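Local coordinates for protein precorrin-6A reductase (Rhodobacter capsulatus, PDB 4X7G) that catalyses the NADPH-dependent reduction of precorrin-6A, a step in the biosynthesis of cobalamin (vitamin B12), at residues Ala119-Leu132 and Asp141-Arg153. Sequence-based numbering, arbitrary orientation.
Sequences AVAALPQAPARVFL and DFSAAPQHHYLLR. With 3Y8 (3-[(1R,2S,3S,7S,11S,16S,17R,18R,19R)-2,7,12,18-tetrakis(2-hydroxy-2-oxoethyl)-3,13-bis(3-hydroxy-3-oxopropyl)-1,2,5,7,11,17-hexamethyl-17-(3-oxidanyl-3-oxidanylidene-prop-1-enyl)-3,6,8,10,15,16,18,19,21,24-decahydrocorrin-8-yl]propanoic acid), chain C.
Between Val120 and Leu132 the ring of Phe142 is gripped on both faces: Val120 CG2 lies 3.5 Å from the Phe142 ring centroid, and Leu132 CD2 sits over the opposite face. Leu123 CD1 meets the edge of the same ring and also packs against Tyr150 OH. With CG anti to its carbonyl carbon (chi1 -67°), Tyr150 lays its ring along Val130 and Leu132, CD1 coming 3.4 Å from Leu132 CG, while its hydroxyl donates to Ala145 O. This is the tight side, where helix 116-122 covers one face of the Rossmann-like domain's parallel sheet. Strands 129-132 and 149-153 are adjacent there, joined by bonds such as Val130 N to His149 O (2.8 Å, 172°). Beyond Leu123 the contact turns polar, and Gln125-Pro127 face solvent. Beneath them the buried His148 ring accepts Ala128 N at ND1 (2.9 Å) within its plane, and Gln147 NE2 reaches Gln125 O. On the other sheet face His149 CD2 lies over one face of the Arg129 guanidinium, toward its rim, planes 16° apart; Arg129 NH2 bonds Glu188 O, while Asp166 holds His149 ND1 and the Glu188 carboxylate its NE2. Past Leu151, Phe131 CZ underlies the Arg153 guanidinium, whose NE donates to the ligand carboxylate oxygen O34 (3.0 Å). Asp181, through its salt bridge, and Phe131 probably help orient Arg153 toward that carboxylate, consistent with a part in holding the acidic tetrapyrrole.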
loop_
_atom_site.group_PDB
_atom_site.type_symbol
_atom_site.label_atom_id
_atom_site.label_comp_id
_atom_site.label_asym_id
_atom_site.label_seq_id
_atom_site.Cartn_x
_atom_site.Cartn_y
_atom_site.Cartn_z
ATOM N N ALA A 119 0.223 17.155 -5.992
ATOM C CA ALA A 119 -1.180 16.976 -5.928
ATOM C C ALA A 119 -1.868 18.127 -5.209
ATOM O O ALA A 119 -2.920 18.587 -5.574
ATOM C CB ALA A 119 -1.519 15.636 -5.197
ATOM N N VAL A 120 -1.183 18.628 -4.115
ATOM C CA VAL A 120 -1.718 19.780 -3.453
ATOM C C VAL A 120 -1.803 20.977 -4.430
ATOM O O VAL A 120 -2.826 21.645 -4.522
ATOM C CB VAL A 120 -0.802 20.224 -2.275
ATOM C CG1 VAL A 120 -1.457 21.412 -1.589
ATOM C CG2 VAL A 120 -0.594 19.113 -1.248
ATOM N N ALA A 121 -0.711 21.204 -5.186
ATOM C CA ALA A 121 -0.681 22.300 -6.194
ATOM C C ALA A 121 -1.666 22.121 -7.268
ATOM O O ALA A 121 -2.015 23.102 -7.942
ATOM C CB ALA A 121 0.717 22.433 -6.716
ATOM N N ALA A 122 -2.150 20.902 -7.557
ATOM C CA ALA A 122 -3.119 20.625 -8.598
ATOM C C ALA A 122 -4.494 21.008 -8.281
ATOM O O ALA A 122 -5.355 21.119 -9.163
ATOM C CB ALA A 122 -3.038 19.136 -9.003
ATOM N N LEU A 123 -4.817 21.106 -6.977
ATOM C CA LEU A 123 -6.171 21.404 -6.603
ATOM C C LEU A 123 -6.600 22.805 -7.090
ATOM O O LEU A 123 -5.709 23.689 -7.118
ATOM C CB LEU A 123 -6.321 21.349 -5.100
ATOM C CG LEU A 123 -6.199 19.920 -4.521
ATOM C CD1 LEU A 123 -6.226 19.976 -3.000
ATOM C CD2 LEU A 123 -7.298 19.059 -5.015
ATOM N N PRO A 124 -7.834 22.976 -7.411
ATOM C CA PRO A 124 -8.260 24.331 -7.839
ATOM C C PRO A 124 -8.162 25.345 -6.753
ATOM O O PRO A 124 -8.085 25.060 -5.550
ATOM C CB PRO A 124 -9.668 24.069 -8.265
ATOM C CG PRO A 124 -10.137 22.960 -7.399
ATOM C CD PRO A 124 -8.965 22.044 -7.186
ATOM N N GLN A 125 -8.153 26.649 -7.162
ATOM C CA GLN A 125 -8.136 27.685 -6.194
ATOM C C GLN A 125 -9.435 27.849 -5.349
ATOM O O GLN A 125 -9.378 28.025 -4.150
ATOM C CB GLN A 125 -7.730 29.003 -6.940
ATOM C CG GLN A 125 -7.547 30.130 -5.950
ATOM C CD GLN A 125 -6.279 29.915 -5.132
ATOM O OE1 GLN A 125 -5.365 29.095 -5.492
ATOM N NE2 GLN A 125 -6.226 30.553 -3.981
ATOM N N ALA A 126 -10.532 27.839 -6.030
ATOM C CA ALA A 126 -11.859 27.991 -5.394
ATOM C C ALA A 126 -12.156 26.744 -4.561
ATOM O O ALA A 126 -11.812 25.598 -5.005
ATOM C CB ALA A 126 -12.854 28.040 -6.515
ATOM N N PRO A 127 -12.687 26.975 -3.404
ATOM C CA PRO A 127 -12.952 25.802 -2.540
ATOM C C PRO A 127 -13.746 24.678 -3.206
ATOM O O PRO A 127 -14.763 24.847 -3.919
ATOM C CB PRO A 127 -13.731 26.452 -1.353
ATOM C CG PRO A 127 -13.245 27.906 -1.322
ATOM C CD PRO A 127 -13.273 28.206 -2.786
ATOM N N ALA A 128 -13.249 23.461 -2.970
ATOM C CA ALA A 128 -13.778 22.218 -3.552
ATOM C C ALA A 128 -14.071 21.239 -2.406
ATOM O O ALA A 128 -13.891 21.585 -1.258
ATOM C CB ALA A 128 -12.733 21.655 -4.544
ATOM N N ARG A 129 -14.508 20.033 -2.788
ATOM C CA ARG A 129 -14.845 18.982 -1.809
ATOM C C ARG A 129 -13.994 17.768 -2.181
ATOM O O ARG A 129 -14.324 17.059 -3.112
ATOM C CB ARG A 129 -16.321 18.693 -1.842
ATOM C CG ARG A 129 -17.149 19.949 -1.390
ATOM C CD ARG A 129 -18.634 19.646 -1.310
ATOM N NE ARG A 129 -18.986 18.691 -0.294
ATOM C CZ ARG A 129 -19.165 18.941 0.973
ATOM N NH1 ARG A 129 -18.941 20.145 1.438
ATOM N NH2 ARG A 129 -19.473 17.971 1.827
ATOM N N VAL A 130 -12.885 17.658 -1.494
ATOM C CA VAL A 130 -11.810 16.755 -1.961
ATOM C C VAL A 130 -11.664 15.541 -1.093
ATOM O O VAL A 130 -11.490 15.689 0.113
ATOM C CB VAL A 130 -10.494 17.544 -1.932
ATOM C CG1 VAL A 130 -9.322 16.649 -2.405
ATOM C CG2 VAL A 130 -10.548 18.862 -2.736
ATOM N N PHE A 131 -11.768 14.359 -1.710
ATOM C CA PHE A 131 -11.504 13.132 -0.997
ATOM C C PHE A 131 -10.020 12.879 -0.979
ATOM O O PHE A 131 -9.429 12.581 -2.089
ATOM C CB PHE A 131 -12.264 11.979 -1.564
ATOM C CG PHE A 131 -12.031 10.651 -0.863
ATOM C CD1 PHE A 131 -11.670 10.561 0.466
ATOM C CD2 PHE A 131 -12.226 9.491 -1.580
ATOM C CE1 PHE A 131 -11.535 9.335 1.082
ATOM C CE2 PHE A 131 -12.099 8.236 -0.956
ATOM C CZ PHE A 131 -11.760 8.181 0.391
ATOM N N LEU A 132 -9.316 13.079 0.140
ATOM C CA LEU A 132 -7.901 12.781 0.272
ATOM C C LEU A 132 -7.746 11.376 0.597
ATOM O O LEU A 132 -7.562 11.003 1.766
ATOM C CB LEU A 132 -7.256 13.633 1.327
ATOM C CG LEU A 132 -7.230 15.063 1.154
ATOM C CD1 LEU A 132 -6.425 15.720 2.313
ATOM C CD2 LEU A 132 -6.608 15.432 -0.144
ATOM N N ASP A 141 0.429 17.719 4.312
ATOM C CA ASP A 141 0.833 18.432 3.106
ATOM C C ASP A 141 -0.267 19.373 2.591
ATOM O O ASP A 141 -0.091 20.425 2.031
ATOM C CB ASP A 141 1.240 17.481 1.995
ATOM C CG ASP A 141 2.286 16.502 2.343
ATOM O OD1 ASP A 141 2.878 16.573 3.410
ATOM O OD2 ASP A 141 2.590 15.601 1.569
ATOM N N PHE A 142 -1.557 18.931 2.780
ATOM C CA PHE A 142 -2.708 19.659 2.301
ATOM C C PHE A 142 -3.124 20.852 3.113
ATOM O O PHE A 142 -3.943 21.622 2.730
ATOM C CB PHE A 142 -3.919 18.704 2.030
ATOM C CG PHE A 142 -3.618 17.824 0.875
ATOM C CD1 PHE A 142 -2.816 16.742 1.003
ATOM C CD2 PHE A 142 -4.081 18.131 -0.400
ATOM C CE1 PHE A 142 -2.505 15.978 -0.108
ATOM C CE2 PHE A 142 -3.778 17.322 -1.476
ATOM C CZ PHE A 142 -2.969 16.300 -1.353
ATOM N N SER A 143 -2.391 21.043 4.219
ATOM C CA SER A 143 -2.462 22.266 4.965
ATOM C C SER A 143 -1.904 23.432 4.180
ATOM O O SER A 143 -2.165 24.581 4.534
ATOM C CB SER A 143 -1.681 22.162 6.291
ATOM O OG SER A 143 -0.238 22.016 6.077
ATOM N N ALA A 144 -1.279 23.182 3.060
ATOM C CA ALA A 144 -0.895 24.259 2.126
ATOM C C ALA A 144 -2.015 24.682 1.214
ATOM O O ALA A 144 -1.949 25.694 0.522
ATOM C CB ALA A 144 0.255 23.759 1.318
ATOM N N ALA A 145 -3.146 23.937 1.216
ATOM C CA ALA A 145 -4.342 24.330 0.504
ATOM C C ALA A 145 -5.506 24.237 1.456
ATOM O O ALA A 145 -6.468 23.368 1.298
ATOM C CB ALA A 145 -4.573 23.523 -0.792
ATOM N N PRO A 146 -5.573 25.035 2.511
ATOM C CA PRO A 146 -6.537 24.851 3.586
ATOM C C PRO A 146 -7.915 25.233 3.248
ATOM O O PRO A 146 -8.825 24.926 4.106
ATOM C CB PRO A 146 -5.930 25.748 4.691
ATOM C CG PRO A 146 -5.296 26.854 3.923
ATOM C CD PRO A 146 -4.630 26.161 2.768
ATOM N N GLN A 147 -8.175 25.910 2.175
ATOM C CA GLN A 147 -9.482 26.435 1.821
ATOM C C GLN A 147 -10.565 25.382 1.492
ATOM O O GLN A 147 -11.781 25.690 1.432
ATOM C CB GLN A 147 -9.430 27.450 0.684
ATOM C CG GLN A 147 -9.135 26.942 -0.716
ATOM C CD GLN A 147 -7.644 26.842 -1.021
ATOM O OE1 GLN A 147 -6.745 26.631 -0.147
ATOM N NE2 GLN A 147 -7.372 26.891 -2.298
ATOM N N HIS A 148 -10.129 24.178 1.122
ATOM C CA HIS A 148 -11.087 23.139 0.666
ATOM C C HIS A 148 -11.787 22.493 1.851
ATOM O O HIS A 148 -11.217 22.463 2.948
ATOM C CB HIS A 148 -10.333 22.106 -0.156
ATOM C CG HIS A 148 -9.698 22.733 -1.346
ATOM N ND1 HIS A 148 -10.446 23.364 -2.291
ATOM C CD2 HIS A 148 -8.405 22.892 -1.694
ATOM C CE1 HIS A 148 -9.621 23.874 -3.214
ATOM N NE2 HIS A 148 -8.389 23.588 -2.897
ATOM N N HIS A 149 -12.913 21.859 1.510
ATOM C CA HIS A 149 -13.422 20.822 2.435
ATOM C C HIS A 149 -12.753 19.482 2.077
ATOM O O HIS A 149 -12.790 19.136 0.879
ATOM C CB HIS A 149 -14.933 20.679 2.311
ATOM C CG HIS A 149 -15.443 19.449 2.986
ATOM N ND1 HIS A 149 -15.393 19.281 4.343
ATOM C CD2 HIS A 149 -15.937 18.302 2.491
ATOM C CE1 HIS A 149 -15.778 18.077 4.645
ATOM N NE2 HIS A 149 -16.147 17.469 3.560
ATOM N N TYR A 150 -12.221 18.813 3.026
ATOM C CA TYR A 150 -11.559 17.565 2.846
ATOM C C TYR A 150 -12.332 16.433 3.506
ATOM O O TYR A 150 -12.791 16.566 4.669
ATOM C CB TYR A 150 -10.149 17.581 3.361
ATOM C CG TYR A 150 -9.198 18.480 2.603
ATOM C CD1 TYR A 150 -8.811 18.119 1.341
ATOM C CD2 TYR A 150 -8.746 19.701 3.106
ATOM C CE1 TYR A 150 -7.926 18.941 0.608
ATOM C CE2 TYR A 150 -7.906 20.518 2.401
ATOM C CZ TYR A 150 -7.479 20.092 1.172
ATOM O OH TYR A 150 -6.569 20.850 0.416
ATOM N N LEU A 151 -12.447 15.332 2.810
ATOM C CA LEU A 151 -12.873 14.046 3.370
ATOM C C LEU A 151 -11.666 13.202 3.599
ATOM O O LEU A 151 -10.860 13.028 2.615
ATOM C CB LEU A 151 -13.859 13.377 2.449
ATOM C CG LEU A 151 -14.317 11.935 2.839
ATOM C CD1 LEU A 151 -15.135 11.981 4.136
ATOM C CD2 LEU A 151 -15.092 11.284 1.761
ATOM N N LEU A 152 -11.461 12.677 4.739
ATOM C CA LEU A 152 -10.342 11.828 5.105
ATOM C C LEU A 152 -10.844 10.435 5.398
ATOM O O LEU A 152 -12.034 10.251 5.768
ATOM C CB LEU A 152 -9.626 12.349 6.376
ATOM C CG LEU A 152 -9.370 13.813 6.405
ATOM C CD1 LEU A 152 -8.748 14.271 7.675
ATOM C CD2 LEU A 152 -8.551 14.254 5.221
ATOM N N ARG A 153 -10.024 9.430 5.227
ATOM C CA ARG A 153 -10.372 8.039 5.570
ATOM C C ARG A 153 -9.141 7.479 6.324
ATOM O O ARG A 153 -8.088 7.354 5.728
ATOM C CB ARG A 153 -10.775 7.233 4.356
ATOM C CG ARG A 153 -11.074 5.791 4.709
ATOM C CD ARG A 153 -12.068 5.147 3.749
ATOM N NE ARG A 153 -11.575 5.049 2.400
ATOM C CZ ARG A 153 -12.269 4.637 1.352
ATOM N NH1 ARG A 153 -11.744 4.583 0.182
ATOM N NH2 ARG A 153 -13.557 4.371 1.516
HETATM C C48 3Y8 C . -0.835 -1.259 8.653
HETATM C C47 3Y8 C . -3.254 -3.301 8.176
HETATM C C43 3Y8 C . -5.910 -6.525 3.608
HETATM C C42 3Y8 C . -6.058 -4.953 3.767
HETATM C C41 3Y8 C . -4.855 -4.409 3.019
HETATM C C38 3Y8 C . -3.576 -2.051 0.165
HETATM C C37 3Y8 C . -5.001 -2.347 0.430
HETATM C C36 3Y8 C . -7.042 -2.290 1.886
HETATM C C35 3Y8 C . -6.231 0.443 0.589
HETATM C C32 3Y8 C . -8.402 4.761 0.183
HETATM C C31 3Y8 C . -6.843 4.461 0.188
HETATM C C2 3Y8 C . -3.840 3.893 1.821
HETATM C C1 3Y8 C . -3.611 3.207 3.213
HETATM C C4 3Y8 C . -4.840 1.721 1.945
HETATM C C5 3Y8 C . -5.384 0.529 1.648
HETATM C C7 3Y8 C . -5.501 -2.031 1.898
HETATM C C8 3Y8 C . -4.885 -2.886 2.953
HETATM C C6 3Y8 C . -5.152 -0.723 2.325
HETATM C C3 3Y8 C . -5.011 3.071 1.251
HETATM C C11 3Y8 C . -3.839 -1.523 6.347
HETATM C C12 3Y8 C . -3.009 -1.973 7.442
HETATM C C13 3Y8 C . -2.030 -1.119 7.706
HETATM C C14 3Y8 C . -2.197 0.019 6.820
HETATM C C15 3Y8 C . -1.373 1.124 6.811
HETATM C C16 3Y8 C . -1.622 2.207 5.855
HETATM C C17 3Y8 C . -1.010 3.579 5.947
HETATM C C18 3Y8 C . -1.677 4.294 4.729
HETATM C C19 3Y8 C . -2.183 3.134 3.766
HETATM C C20 3Y8 C . -4.587 3.748 4.264
HETATM C C21 3Y8 C . -4.335 -3.136 9.328
HETATM C C24 3Y8 C . -5.324 -1.445 6.715
HETATM C C25 3Y8 C . -4.193 5.387 1.921
HETATM C C26 3Y8 C . -2.641 3.643 0.894
HETATM O O59 3Y8 C . -4.844 5.399 8.649
HETATM C C57 3Y8 C . -3.673 4.824 8.705
HETATM O O58 3Y8 C . -2.926 4.711 9.712
HETATM C C56 3Y8 C . -3.122 4.409 7.367
HETATM C C55 3Y8 C . -1.568 4.278 7.276
HETATM C C54 3Y8 C . 0.498 3.553 5.882
HETATM C C60 3Y8 C . -0.808 5.247 3.910
HETATM C C61 3Y8 C . -0.409 6.497 4.546
HETATM O O62 3Y8 C . 0.538 7.138 3.951
HETATM O O63 3Y8 C . -0.984 6.934 5.581
HETATM N N24 3Y8 C . -2.161 1.956 4.649
HETATM N N23 3Y8 C . -3.285 -0.232 6.040
HETATM C C49 3Y8 C . 0.384 -1.766 7.870
HETATM C C50 3Y8 C . 1.621 -2.039 8.659
HETATM O O51 3Y8 C . 1.670 -1.774 9.881
HETATM O O52 3Y8 C . 2.537 -2.651 7.995
HETATM O O23 3Y8 C . -5.212 -4.023 9.362
HETATM O O22 3Y8 C . -4.232 -2.183 10.062
HETATM C C10 3Y8 C . -3.584 -2.457 5.120
HETATM C C9 3Y8 C . -4.359 -2.091 3.901
HETATM N N22 3Y8 C . -4.564 -0.753 3.539
HETATM O O44 3Y8 C . -6.341 -6.982 2.540
HETATM O O45 3Y8 C . -5.598 -7.106 4.563
HETATM O O39 3Y8 C . -3.026 -2.843 -0.664
HETATM O O40 3Y8 C . -3.071 -1.024 0.611
HETATM N N21 3Y8 C . -4.081 1.847 2.980
HETATM C C27 3Y8 C . -2.872 4.147 -0.560
HETATM O O28 3Y8 C . -2.595 5.334 -0.772
HETATM O O29 3Y8 C . -3.310 3.383 -1.415
HETATM C C30 3Y8 C . -6.495 3.554 1.328
HETATM O O34 3Y8 C . -8.810 5.390 1.228
HETATM O O33 3Y8 C . -8.869 4.459 -0.916
HETATM O O HOH W 1 -5.918 24.895 -3.938
HETATM O O HOH W 2 -7.399 10.486 4.509
#